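Local coordinates for protein glycosyltransferase (duf1792) (Streptococcus sanguinis, PDB 5V4A) that is a glycosyltransferase whose C-terminal GT-D-fold domain binds UDP and which probably serves the accessory Sec export pathway of a serine-rich repeat cell-wall protein, at residues D142-E147 / K167-P172; N175-L180 / G201-V206; L195-L200 / R217-G222. One frame throughout, in Å; residues are numbered along the deposited sequence.

All three contacts are largely buried and converge on the UDP pocket of the GT-D-fold domain. Interactions 1 and 3 are parallel strand pairings within one sheet, joined where strands 142-148 and 195-199 run side by side; each is a regular backbone ladder with side chains packed above and below. Interaction 2 lies beyond the sheet, where the loop before helix 180-190 meets the first turns of helix 201-213, and relies on side-chain packing instead. It shares the beta-alpha-beta unit of interaction 3, linked by a Lys205-Asp220 salt bridge. Chemistry shifts accordingly: Pro172 and Ala176 read the uracil, whereas Gly201, Lys205 and Asp220 gather near the alpha-phosphate.

Interaction 1. Residues D142-E147 / K167-P172; sequences DLLIVE and KRIICP. With UDP (uridine-5'-diphosphate), chain C.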
loop_
_atom_site.group_PDB
_atom_site.type_symbol
_atom_site.label_atom_id
_atom_site.label_comp_id
_atom_site.label_asym_id
_atom_site.label_seq_id
_atom_site.Cartn_x
_atom_site.Cartn_y
_atom_site.Cartn_z
ATOM N N ASP A 142 13.347 3.239 -11.755
ATOM C CA ASP A 142 14.651 2.633 -11.996
ATOM C C ASP A 142 15.421 2.592 -10.684
ATOM O O ASP A 142 15.561 3.608 -9.997
ATOM C CB ASP A 142 15.456 3.384 -13.054
ATOM C CG ASP A 142 14.728 3.508 -14.372
ATOM O OD1 ASP A 142 14.392 2.474 -14.984
ATOM O OD2 ASP A 142 14.511 4.664 -14.809
ATOM N N LEU A 143 15.907 1.408 -10.331
ATOM C CA LEU A 143 16.463 1.132 -9.015
ATOM C C LEU A 143 17.971 0.896 -9.110
ATOM O O LEU A 143 18.454 0.308 -10.085
ATOM C CB LEU A 143 15.780 -0.113 -8.417
ATOM C CG LEU A 143 14.284 -0.008 -8.097
ATOM C CD1 LEU A 143 13.765 -1.306 -7.478
ATOM C CD2 LEU A 143 13.995 1.161 -7.170
ATOM N N LEU A 144 18.710 1.357 -8.098
ATOM C CA LEU A 144 20.099 0.953 -7.875
ATOM C C LEU A 144 20.138 0.226 -6.537
ATOM O O LEU A 144 19.962 0.831 -5.477
ATOM C CB LEU A 144 21.053 2.147 -7.910
ATOM C CG LEU A 144 22.530 1.709 -7.797
ATOM C CD1 LEU A 144 22.999 0.754 -8.916
ATOM C CD2 LEU A 144 23.415 2.945 -7.735
ATOM N N ILE A 145 20.347 -1.078 -6.591
ATOM C CA ILE A 145 20.338 -1.923 -5.415
ATOM C C ILE A 145 21.777 -2.121 -4.954
ATOM O O ILE A 145 22.619 -2.591 -5.725
ATOM C CB ILE A 145 19.648 -3.256 -5.732
ATOM C CG1 ILE A 145 18.139 -3.053 -5.862
ATOM C CG2 ILE A 145 20.010 -4.303 -4.749
ATOM C CD1 ILE A 145 17.377 -4.329 -6.173
ATOM N N VAL A 146 22.054 -1.764 -3.705
ATOM C CA VAL A 146 23.390 -1.871 -3.112
ATOM C C VAL A 146 23.321 -2.892 -1.983
ATOM O O VAL A 146 22.732 -2.621 -0.928
ATOM C CB VAL A 146 23.884 -0.507 -2.608
ATOM C CG1 VAL A 146 25.356 -0.597 -2.222
ATOM C CG2 VAL A 146 23.680 0.557 -3.698
ATOM N N GLU A 147 23.910 -4.071 -2.203
ATOM C CA GLU A 147 23.720 -5.204 -1.306
ATOM C C GLU A 147 24.972 -6.073 -1.302
ATOM O O GLU A 147 25.877 -5.908 -2.122
ATOM C CB GLU A 147 22.526 -6.055 -1.735
ATOM C CG GLU A 147 22.787 -6.850 -3.009
ATOM C CD GLU A 147 21.545 -7.609 -3.505
ATOM O OE1 GLU A 147 21.578 -8.119 -4.645
ATOM O OE2 GLU A 147 20.542 -7.686 -2.760
ATOM N N LYS A 167 19.695 -2.004 -11.498
ATOM C CA LYS A 167 21.139 -2.168 -11.504
ATOM C C LYS A 167 21.571 -2.512 -10.084
ATOM O O LYS A 167 20.969 -2.051 -9.103
ATOM C CB LYS A 167 21.863 -0.892 -12.001
ATOM C CG LYS A 167 21.765 -0.673 -13.508
ATOM C CD LYS A 167 22.468 0.578 -13.956
ATOM C CE LYS A 167 22.599 0.648 -15.463
ATOM N NZ LYS A 167 23.184 1.947 -15.889
ATOM N N ARG A 168 22.624 -3.316 -9.969
ATOM C CA ARG A 168 23.111 -3.699 -8.653
ATOM C C ARG A 168 24.610 -3.469 -8.528
ATOM O O ARG A 168 25.388 -3.758 -9.444
ATOM C CB ARG A 168 22.803 -5.197 -8.288
ATOM C CG ARG A 168 21.413 -5.700 -8.666
ATOM C CD ARG A 168 21.168 -7.180 -8.292
ATOM N NE ARG A 168 19.758 -7.564 -8.422
ATOM C CZ ARG A 168 18.950 -7.956 -7.432
ATOM N NH1 ARG A 168 19.376 -8.031 -6.180
ATOM N NH2 ARG A 168 17.679 -8.264 -7.699
ATOM N N ILE A 169 24.985 -2.940 -7.366
ATOM C CA ILE A 169 26.359 -2.821 -6.910
ATOM C C ILE A 169 26.523 -3.882 -5.837
ATOM O O ILE A 169 25.860 -3.804 -4.797
ATOM C CB ILE A 169 26.639 -1.428 -6.322
ATOM C CG1 ILE A 169 26.357 -0.301 -7.325
ATOM C CG2 ILE A 169 28.055 -1.343 -5.761
ATOM C CD1 ILE A 169 27.271 -0.237 -8.486
ATOM N N ILE A 170 27.382 -4.874 -6.085
ATOM C CA ILE A 170 27.567 -6.012 -5.184
ATOM C C ILE A 170 28.766 -5.753 -4.273
ATOM O O ILE A 170 29.865 -5.442 -4.753
ATOM C CB ILE A 170 27.775 -7.318 -5.970
ATOM C CG1 ILE A 170 26.574 -7.650 -6.867
ATOM C CG2 ILE A 170 28.044 -8.457 -5.004
ATOM C CD1 ILE A 170 25.198 -7.510 -6.216
ATOM N N CYS A 171 28.560 -5.913 -2.959
ATOM C CA CYS A 171 29.502 -5.530 -1.909
ATOM C C CYS A 171 29.924 -6.754 -1.113
ATOM O O CYS A 171 29.369 -7.837 -1.345
ATOM C CB CYS A 171 28.837 -4.502 -1.000
ATOM S SG CYS A 171 28.259 -3.067 -1.908
ATOM N N PRO A 172 30.887 -6.651 -0.183
ATOM C CA PRO A 172 31.149 -7.788 0.712
ATOM C C PRO A 172 29.911 -8.151 1.517
ATOM O O PRO A 172 29.188 -7.281 2.014
ATOM C CB PRO A 172 32.281 -7.281 1.619
ATOM C CG PRO A 172 32.981 -6.260 0.811
ATOM C CD PRO A 172 31.896 -5.583 -0.001
HETATM N N1 UDP C . 24.987 -7.394 4.826
HETATM C C2 UDP C . 25.914 -7.344 3.812
HETATM N N3 UDP C . 27.177 -6.979 4.196
HETATM C C4 UDP C . 27.601 -6.668 5.473
HETATM C C5 UDP C . 26.581 -6.731 6.470
HETATM C C6 UDP C . 25.323 -7.073 6.120
HETATM O O2 UDP C . 25.642 -7.605 2.650
HETATM O O4 UDP C . 28.787 -6.342 5.666
HETATM C "C1'" UDP C . 23.582 -7.711 4.451
HETATM C "C2'" UDP C . 23.044 -9.088 4.818
HETATM O "O2'" UDP C . 23.520 -10.087 3.918
HETATM C "C3'" UDP C . 21.527 -8.824 4.709
HETATM C "C4'" UDP C . 21.390 -7.335 5.088
HETATM O "O4'" UDP C . 22.736 -6.813 5.128
HETATM O "O3'" UDP C . 21.036 -8.972 3.381
HETATM C "C5'" UDP C . 20.675 -7.051 6.387
HETATM O "O5'" UDP C . 20.733 -5.657 6.764
HETATM P PA UDP C . 20.172 -5.170 8.160
HETATM O O1A UDP C . 21.014 -5.720 9.308
HETATM O O2A UDP C . 20.026 -3.696 8.068
HETATM O O3A UDP C . 18.708 -5.886 8.277
HETATM P PB UDP C . 17.443 -5.663 9.214
HETATM O O1B UDP C . 17.856 -4.457 10.067
HETATM O O2B UDP C . 17.414 -6.951 10.070
HETATM O O3B UDP C . 16.199 -5.417 8.416
#
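Glu147 and Arg168 meet in a salt bridge on one face of a parallel strand pair, OE1 lying 2.7 Å from NH1. The oxygen is approached from its syn side, but NH1 stands 33° out of the carboxylate plane, and with an N-H...O angle of 139° the bond is bent. OE1 lies close to the plane of the guanidinium. Ile145 covers one face of that group, its CD1 sitting over the centre, 4.1 Å from CZ. The carboxylate reaches across because CG of Glu147 is held between backbone N and carbonyl carbon (chi1 71°) and the chain beyond is extended.

Beneath this pair runs the ladder of 142-147 with 167-172. Lys167 N bonds Leu143 O, Ile145 N bonds Lys167 O at 2.8 Å, Ile169 N follows onto Ile145 O, Glu147 N onto Ile169 O (3.3 Å, the longest of the five), and Cys171 N closes the series on Glu147 O. The other face is mainly apolar: Leu144 CD1 packs on Ile169 CG1 at 3.9 Å and Val146 CG1 on Cys171 SG at 3.8 Å. Lys167 adds its CB to Leu144 CD1 at the edge while its charged end leads away, and helix 180-190 covers Val146, Ile169 and Cys171. At the end of the ladder, Pro172 O accepts N3-H of the uracil at 3.0 Å.

In the second shell Ser153 links both charged groups, giving its N to Glu147 OE2 and its O to Arg168 NH2, while Gln266 takes Arg168 NE. Opposite charges thus sit paired in the interior, and the several bonds to each group limit its rotation.

Interaction 2. Residues N175-L180 / G201-V206; sequences NAYSKL and GPTAKV. With UDP (uridine-5'-diphosphate), chain C.
Thr203, in the first turn of helix 201-213, fits against Ala176 and Tyr177 in the loop that leads from strand 165-171 to helix 180-190. Segment 201-206 opens the helix of a beta-alpha-beta unit of the GT-D fold (strand 195-199, helix 201-213, strand 218-220), and the loop after strand 165-171 packs on it.

Close polar contact comes first. Thr203 OG1, beside its own backbone N (chi1 -53°), sits 2.9 Å from Tyr177 N, yet the angle is too poor for a hydrogen bond; Tyr177 N has a weak bond to Gln44 OE1 instead. OG1 also approaches the Ala176 methyl CB, at 3.8 Å.

Apolar packing continues down the helix. Leu180 and Thr203 slide past each other in opposite directions, bringing CD1 to 4.0 Å from CG2. Leu180 and Val206 cross at about a right angle, CD2 meeting CG1 at 3.8 Å. Tyr177 turns its ring edge to Val206, CE1 lying 4.3 Å from CG2, and helix 48-58 contributes Leu50 to both residues.

Backbone bonds shape the loop: Lys179 N bonds Ala176 O, and Leu180 N bonds Tyr177 O. These i+3 bonds give a short 3-10 turn, after which Lys179 stands at the N-cap position of helix 180-190.

Bonds to UDP divide between the two segments. Ala176 N donates to O4 of the uracil at 3.0 Å, fixing the base next to the packed loop. From the other side of the contact, Gly201 N donates to O5' at 3.2 Å. The alpha-phosphate falls to Lys205, whose chain leaves the helix with bends at chi2 and chi4 (89° and 84°); NZ, also salt-bridged to Asp220 OD2, thereby comes to within 2.9 Å of O2A.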
loop_
_atom_site.group_PDB
_atom_site.type_symbol
_atom_site.label_atom_id
_atom_site.label_comp_id
_atom_site.label_asym_id
_atom_site.label_seq_id
_atom_site.Cartn_x
_atom_site.Cartn_y
_atom_site.Cartn_z
ATOM N N ASN A 175 31.499 -7.420 6.855
ATOM C CA ASN A 175 32.580 -6.441 6.997
ATOM C C ASN A 175 32.631 -5.484 5.798
ATOM O O ASN A 175 33.703 -5.153 5.284
ATOM C CB ASN A 175 33.928 -7.147 7.167
ATOM C CG ASN A 175 34.072 -7.860 8.505
ATOM O OD1 ASN A 175 33.260 -7.703 9.421
ATOM N ND2 ASN A 175 35.108 -8.678 8.610
ATOM N N ALA A 176 31.459 -5.055 5.318
ATOM C CA ALA A 176 31.429 -4.163 4.158
ATOM C C ALA A 176 31.941 -2.770 4.495
ATOM O O ALA A 176 32.326 -2.024 3.583
ATOM C CB ALA A 176 30.012 -4.042 3.589
ATOM N N TYR A 177 31.946 -2.405 5.772
ATOM C CA TYR A 177 32.357 -1.056 6.138
ATOM C C TYR A 177 33.763 -0.733 5.645
ATOM O O TYR A 177 34.056 0.428 5.334
ATOM C CB TYR A 177 32.273 -0.852 7.647
ATOM C CG TYR A 177 32.603 0.580 8.014
ATOM C CD1 TYR A 177 31.608 1.552 7.977
ATOM C CD2 TYR A 177 33.901 0.968 8.375
ATOM C CE1 TYR A 177 31.887 2.871 8.288
ATOM C CE2 TYR A 177 34.181 2.294 8.691
ATOM C CZ TYR A 177 33.162 3.235 8.639
ATOM O OH TYR A 177 33.412 4.550 8.948
ATOM N N SER A 178 34.651 -1.723 5.560
ATOM C CA SER A 178 36.002 -1.382 5.123
ATOM C C SER A 178 36.053 -0.919 3.669
ATOM O O SER A 178 37.075 -0.367 3.250
ATOM C CB SER A 178 36.952 -2.569 5.319
ATOM O OG SER A 178 36.819 -3.508 4.275
ATOM N N LYS A 179 34.985 -1.123 2.897
ATOM C CA LYS A 179 34.936 -0.696 1.504
ATOM C C LYS A 179 33.984 0.480 1.271
ATOM O O LYS A 179 33.669 0.776 0.122
ATOM C CB LYS A 179 34.541 -1.877 0.616
ATOM C CG LYS A 179 35.699 -2.835 0.348
ATOM C CD LYS A 179 35.379 -3.830 -0.750
ATOM C CE LYS A 179 36.525 -4.829 -0.945
ATOM N NZ LYS A 179 37.786 -4.160 -1.377
ATOM N N LEU A 180 33.598 1.200 2.329
ATOM C CA LEU A 180 32.541 2.211 2.225
ATOM C C LEU A 180 32.837 3.247 1.143
ATOM O O LEU A 180 31.967 3.573 0.323
ATOM C CB LEU A 180 32.341 2.913 3.574
ATOM C CG LEU A 180 31.389 4.122 3.564
ATOM C CD1 LEU A 180 29.955 3.679 3.301
ATOM C CD2 LEU A 180 31.462 4.893 4.873
ATOM N N GLY A 201 23.485 -4.146 6.264
ATOM C CA GLY A 201 23.786 -4.120 7.679
ATOM C C GLY A 201 24.160 -2.740 8.176
ATOM O O GLY A 201 23.588 -1.727 7.744
ATOM N N PRO A 202 25.145 -2.672 9.082
ATOM C CA PRO A 202 25.536 -1.371 9.649
ATOM C C PRO A 202 26.128 -0.411 8.622
ATOM O O PRO A 202 25.993 0.808 8.784
ATOM C CB PRO A 202 26.551 -1.759 10.739
ATOM C CG PRO A 202 26.324 -3.224 10.981
ATOM C CD PRO A 202 25.913 -3.782 9.676
ATOM N N THR A 203 26.786 -0.924 7.576
ATOM C CA THR A 203 27.297 -0.063 6.513
ATOM C C THR A 203 26.161 0.627 5.759
ATOM O O THR A 203 26.330 1.758 5.282
ATOM C CB THR A 203 28.174 -0.871 5.552
ATOM O OG1 THR A 203 29.189 -1.554 6.302
ATOM C CG2 THR A 203 28.816 0.006 4.472
ATOM N N ALA A 204 25.001 -0.020 5.650
ATOM C CA ALA A 204 23.873 0.629 4.988
ATOM C C ALA A 204 23.512 1.949 5.665
ATOM O O ALA A 204 23.099 2.905 4.991
ATOM C CB ALA A 204 22.659 -0.307 4.968
ATOM N N LYS A 205 23.666 2.031 6.987
ATOM C CA LYS A 205 23.191 3.217 7.698
ATOM C C LYS A 205 24.097 4.410 7.435
ATOM O O LYS A 205 23.618 5.537 7.242
ATOM C CB LYS A 205 23.109 2.932 9.197
ATOM C CG LYS A 205 22.040 1.899 9.547
ATOM C CD LYS A 205 22.518 0.493 9.535
ATOM C CE LYS A 205 21.405 -0.476 9.961
ATOM N NZ LYS A 205 20.426 -0.930 8.906
ATOM N N VAL A 206 25.405 4.174 7.405
ATOM C CA VAL A 206 26.347 5.239 7.102
ATOM C C VAL A 206 26.257 5.620 5.636
ATOM O O VAL A 206 26.415 6.791 5.271
ATOM C CB VAL A 206 27.768 4.793 7.472
ATOM C CG1 VAL A 206 28.717 5.955 7.320
ATOM C CG2 VAL A 206 27.796 4.210 8.876
HETATM N N1 UDP C . 24.987 -7.394 4.826
HETATM C C2 UDP C . 25.914 -7.344 3.812
HETATM N N3 UDP C . 27.177 -6.979 4.196
HETATM C C4 UDP C . 27.601 -6.668 5.473
HETATM C C5 UDP C . 26.581 -6.731 6.470
HETATM C C6 UDP C . 25.323 -7.073 6.120
HETATM O O2 UDP C . 25.642 -7.605 2.650
HETATM O O4 UDP C . 28.787 -6.342 5.666
HETATM C "C1'" UDP C . 23.582 -7.711 4.451
HETATM C "C2'" UDP C . 23.044 -9.088 4.818
HETATM O "O2'" UDP C . 23.520 -10.087 3.918
HETATM C "C3'" UDP C . 21.527 -8.824 4.709
HETATM C "C4'" UDP C . 21.390 -7.335 5.088
HETATM O "O4'" UDP C . 22.736 -6.813 5.128
HETATM O "O3'" UDP C . 21.036 -8.972 3.381
HETATM C "C5'" UDP C . 20.675 -7.051 6.387
HETATM O "O5'" UDP C . 20.733 -5.657 6.764
HETATM P PA UDP C . 20.172 -5.170 8.160
HETATM O O1A UDP C . 21.014 -5.720 9.308
HETATM O O2A UDP C . 20.026 -3.696 8.068
HETATM O O3A UDP C . 18.708 -5.886 8.277
HETATM P PB UDP C . 17.443 -5.663 9.214
HETATM O O1B UDP C . 17.856 -4.457 10.067
HETATM O O2B UDP C . 17.414 -6.951 10.070
HETATM O O3B UDP C . 16.199 -5.417 8.416
#

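Interaction 3. Residues L195-L200 / R217-G222; sequences LILTML and RALDIG. With UDP (uridine-5'-diphosphate), chain C.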
loop_
_atom_site.group_PDB
_atom_site.type_symbol
_atom_site.label_atom_id
_atom_site.label_comp_id
_atom_site.label_asym_id
_atom_site.label_seq_id
_atom_site.Cartn_x
_atom_site.Cartn_y
_atom_site.Cartn_z
ATOM N N LEU A 195 16.413 5.379 -7.926
ATOM C CA LEU A 195 16.164 5.246 -6.495
ATOM C C LEU A 195 17.128 4.213 -5.920
ATOM O O LEU A 195 17.238 3.107 -6.456
ATOM C CB LEU A 195 14.724 4.812 -6.236
ATOM C CG LEU A 195 14.315 4.379 -4.822
ATOM C CD1 LEU A 195 14.504 5.503 -3.840
ATOM C CD2 LEU A 195 12.856 3.904 -4.815
ATOM N N ILE A 196 17.834 4.576 -4.847
ATOM C CA ILE A 196 18.854 3.709 -4.259
ATOM C C ILE A 196 18.219 2.940 -3.108
ATOM O O ILE A 196 17.646 3.547 -2.196
ATOM C CB ILE A 196 20.071 4.518 -3.772
ATOM C CG1 ILE A 196 20.708 5.266 -4.947
ATOM C CG2 ILE A 196 21.111 3.581 -3.155
ATOM C CD1 ILE A 196 21.536 6.494 -4.539
ATOM N N LEU A 197 18.316 1.608 -3.150
ATOM C CA LEU A 197 17.904 0.729 -2.058
ATOM C C LEU A 197 19.131 0.011 -1.524
ATOM O O LEU A 197 19.958 -0.463 -2.301
ATOM C CB LEU A 197 16.891 -0.339 -2.499
ATOM C CG LEU A 197 15.670 0.052 -3.321
ATOM C CD1 LEU A 197 14.801 -1.187 -3.741
ATOM C CD2 LEU A 197 14.887 1.044 -2.506
ATOM N N THR A 198 19.248 -0.099 -0.206
ATOM C CA THR A 198 20.439 -0.733 0.345
ATOM C C THR A 198 20.058 -1.787 1.381
ATOM O O THR A 198 19.104 -1.620 2.156
ATOM C CB THR A 198 21.434 0.314 0.919
ATOM O OG1 THR A 198 22.695 -0.314 1.189
ATOM C CG2 THR A 198 20.917 0.938 2.192
ATOM N N MET A 199 20.776 -2.911 1.320
ATOM C CA MET A 199 20.600 -4.060 2.198
ATOM C C MET A 199 22.029 -4.417 2.602
ATOM O O MET A 199 22.659 -5.225 1.922
ATOM C CB MET A 199 19.930 -5.236 1.487
ATOM C CG MET A 199 18.528 -4.991 0.911
ATOM S SD MET A 199 18.485 -3.774 -0.417
ATOM C CE MET A 199 19.442 -4.661 -1.570
ATOM N N LEU A 200 22.558 -3.771 3.645
ATOM C CA LEU A 200 23.993 -3.854 3.886
ATOM C C LEU A 200 24.351 -3.692 5.357
ATOM O O LEU A 200 25.438 -3.196 5.672
ATOM C CB LEU A 200 24.738 -2.795 3.045
ATOM C CG LEU A 200 26.209 -3.013 2.647
ATOM C CD1 LEU A 200 26.421 -4.256 1.769
ATOM C CD2 LEU A 200 26.788 -1.740 1.979
ATOM N N ARG A 217 18.519 10.026 -2.959
ATOM C CA ARG A 217 17.465 9.413 -2.162
ATOM C C ARG A 217 17.759 7.931 -2.005
ATOM O O ARG A 217 17.971 7.224 -2.993
ATOM C CB ARG A 217 16.076 9.613 -2.774
ATOM C CG ARG A 217 15.022 9.113 -1.801
ATOM C CD ARG A 217 13.587 9.292 -2.223
ATOM N NE ARG A 217 12.755 8.796 -1.126
ATOM C CZ ARG A 217 11.579 8.196 -1.237
ATOM N NH1 ARG A 217 11.024 8.011 -2.426
ATOM N NH2 ARG A 217 10.947 7.819 -0.127
ATOM N N ALA A 218 17.767 7.463 -0.766
ATOM C CA ALA A 218 18.205 6.111 -0.468
ATOM C C ALA A 218 17.373 5.565 0.674
ATOM O O ALA A 218 17.121 6.269 1.656
ATOM C CB ALA A 218 19.700 6.069 -0.104
ATOM N N LEU A 219 16.978 4.303 0.544
ATOM C CA LEU A 219 16.182 3.601 1.546
ATOM C C LEU A 219 16.952 2.394 2.071
ATOM O O LEU A 219 17.243 1.456 1.314
ATOM C CB LEU A 219 14.849 3.136 0.975
ATOM C CG LEU A 219 14.091 4.181 0.172
ATOM C CD1 LEU A 219 12.977 3.497 -0.588
ATOM C CD2 LEU A 219 13.575 5.223 1.124
ATOM N N ASP A 220 17.250 2.418 3.367
ATOM C CA ASP A 220 17.827 1.282 4.084
ATOM C C ASP A 220 16.699 0.303 4.366
ATOM O O ASP A 220 15.878 0.551 5.252
ATOM C CB ASP A 220 18.481 1.768 5.376
ATOM C CG ASP A 220 18.844 0.634 6.341
ATOM O OD1 ASP A 220 18.754 -0.543 5.965
ATOM O OD2 ASP A 220 19.221 0.930 7.488
ATOM N N ILE A 221 16.651 -0.813 3.634
ATOM C CA ILE A 221 15.551 -1.753 3.811
ATOM C C ILE A 221 16.028 -3.155 4.173
ATOM O O ILE A 221 15.220 -4.081 4.211
ATOM C CB ILE A 221 14.620 -1.797 2.580
ATOM C CG1 ILE A 221 15.380 -2.199 1.312
ATOM C CG2 ILE A 221 13.905 -0.458 2.412
ATOM C CD1 ILE A 221 14.467 -2.369 0.105
ATOM N N GLY A 222 17.321 -3.331 4.439
ATOM C CA GLY A 222 17.812 -4.502 5.158
ATOM C C GLY A 222 17.312 -5.876 4.742
ATOM O O GLY A 222 17.484 -6.300 3.598
HETATM N N1 UDP C . 24.987 -7.394 4.826
HETATM C C2 UDP C . 25.914 -7.344 3.812
HETATM N N3 UDP C . 27.177 -6.979 4.196
HETATM C C4 UDP C . 27.601 -6.668 5.473
HETATM C C5 UDP C . 26.581 -6.731 6.470
HETATM C C6 UDP C . 25.323 -7.073 6.120
HETATM O O2 UDP C . 25.642 -7.605 2.650
HETATM O O4 UDP C . 28.787 -6.342 5.666
HETATM C "C1'" UDP C . 23.582 -7.711 4.451
HETATM C "C2'" UDP C . 23.044 -9.088 4.818
HETATM O "O2'" UDP C . 23.520 -10.087 3.918
HETATM C "C3'" UDP C . 21.527 -8.824 4.709
HETATM C "C4'" UDP C . 21.390 -7.335 5.088
HETATM O "O4'" UDP C . 22.736 -6.813 5.128
HETATM O "O3'" UDP C . 21.036 -8.972 3.381
HETATM C "C5'" UDP C . 20.675 -7.051 6.387
HETATM O "O5'" UDP C . 20.733 -5.657 6.764
HETATM P PA UDP C . 20.172 -5.170 8.160
HETATM O O1A UDP C . 21.014 -5.720 9.308
HETATM O O2A UDP C . 20.026 -3.696 8.068
HETATM O O3A UDP C . 18.708 -5.886 8.277
HETATM P PB UDP C . 17.443 -5.663 9.214
HETATM O O1B UDP C . 17.856 -4.457 10.067
HETATM O O2B UDP C . 17.414 -6.951 10.070
HETATM O O3B UDP C . 16.199 -5.417 8.416
HETATM O O HOH W 1 20.297 -2.634 5.316
#
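The carboxylate of Asp220, carried beside Thr198, has a water and the Ala204 methyl on the same side of its plane. The water lies 2.7 Å from OD1 and within bonding distance of UDP O2A, and accepts the N-H of Leu200. Salt bridges from Arg27 to OD1 and from Lys205 to OD2 complete the group, so its charge is probably well balanced. The other flat group is the uracil: Leu200 CD1 stands off its plane beside the O2 and N3 edge, 3.5 Å from O2.

Thr198 turns OG1 anti to its backbone N (chi1 -168°), toward a hydrogen bond with Val146 O, which leaves CG2 3.6 Å from Asp220 CA. On the opposite face Leu197 and Leu219 lie side by side, CD2 to CD1 at 3.7 Å, and Leu197 CD1 meets Ile221 CD1 at 4.0 Å.

The ladder between 195-200 and 217-222 is parallel: Ile196 N bonds Arg217 O, Leu219 N bonds Ile196 O at 2.9 Å, Thr198 N bonds Leu219 O, and Thr198 O receives Ile221 N with a weak second bond from Gly222 N. Gly222, in a positive-phi conformation, then brings its CA to 3.5 Å from UDP O5'.

Helix 201-213 connects the two strands, a beta-alpha-beta unit whose C-terminal strand ends present the nucleotide site, as in Rossmann-like glycosyltransferase folds.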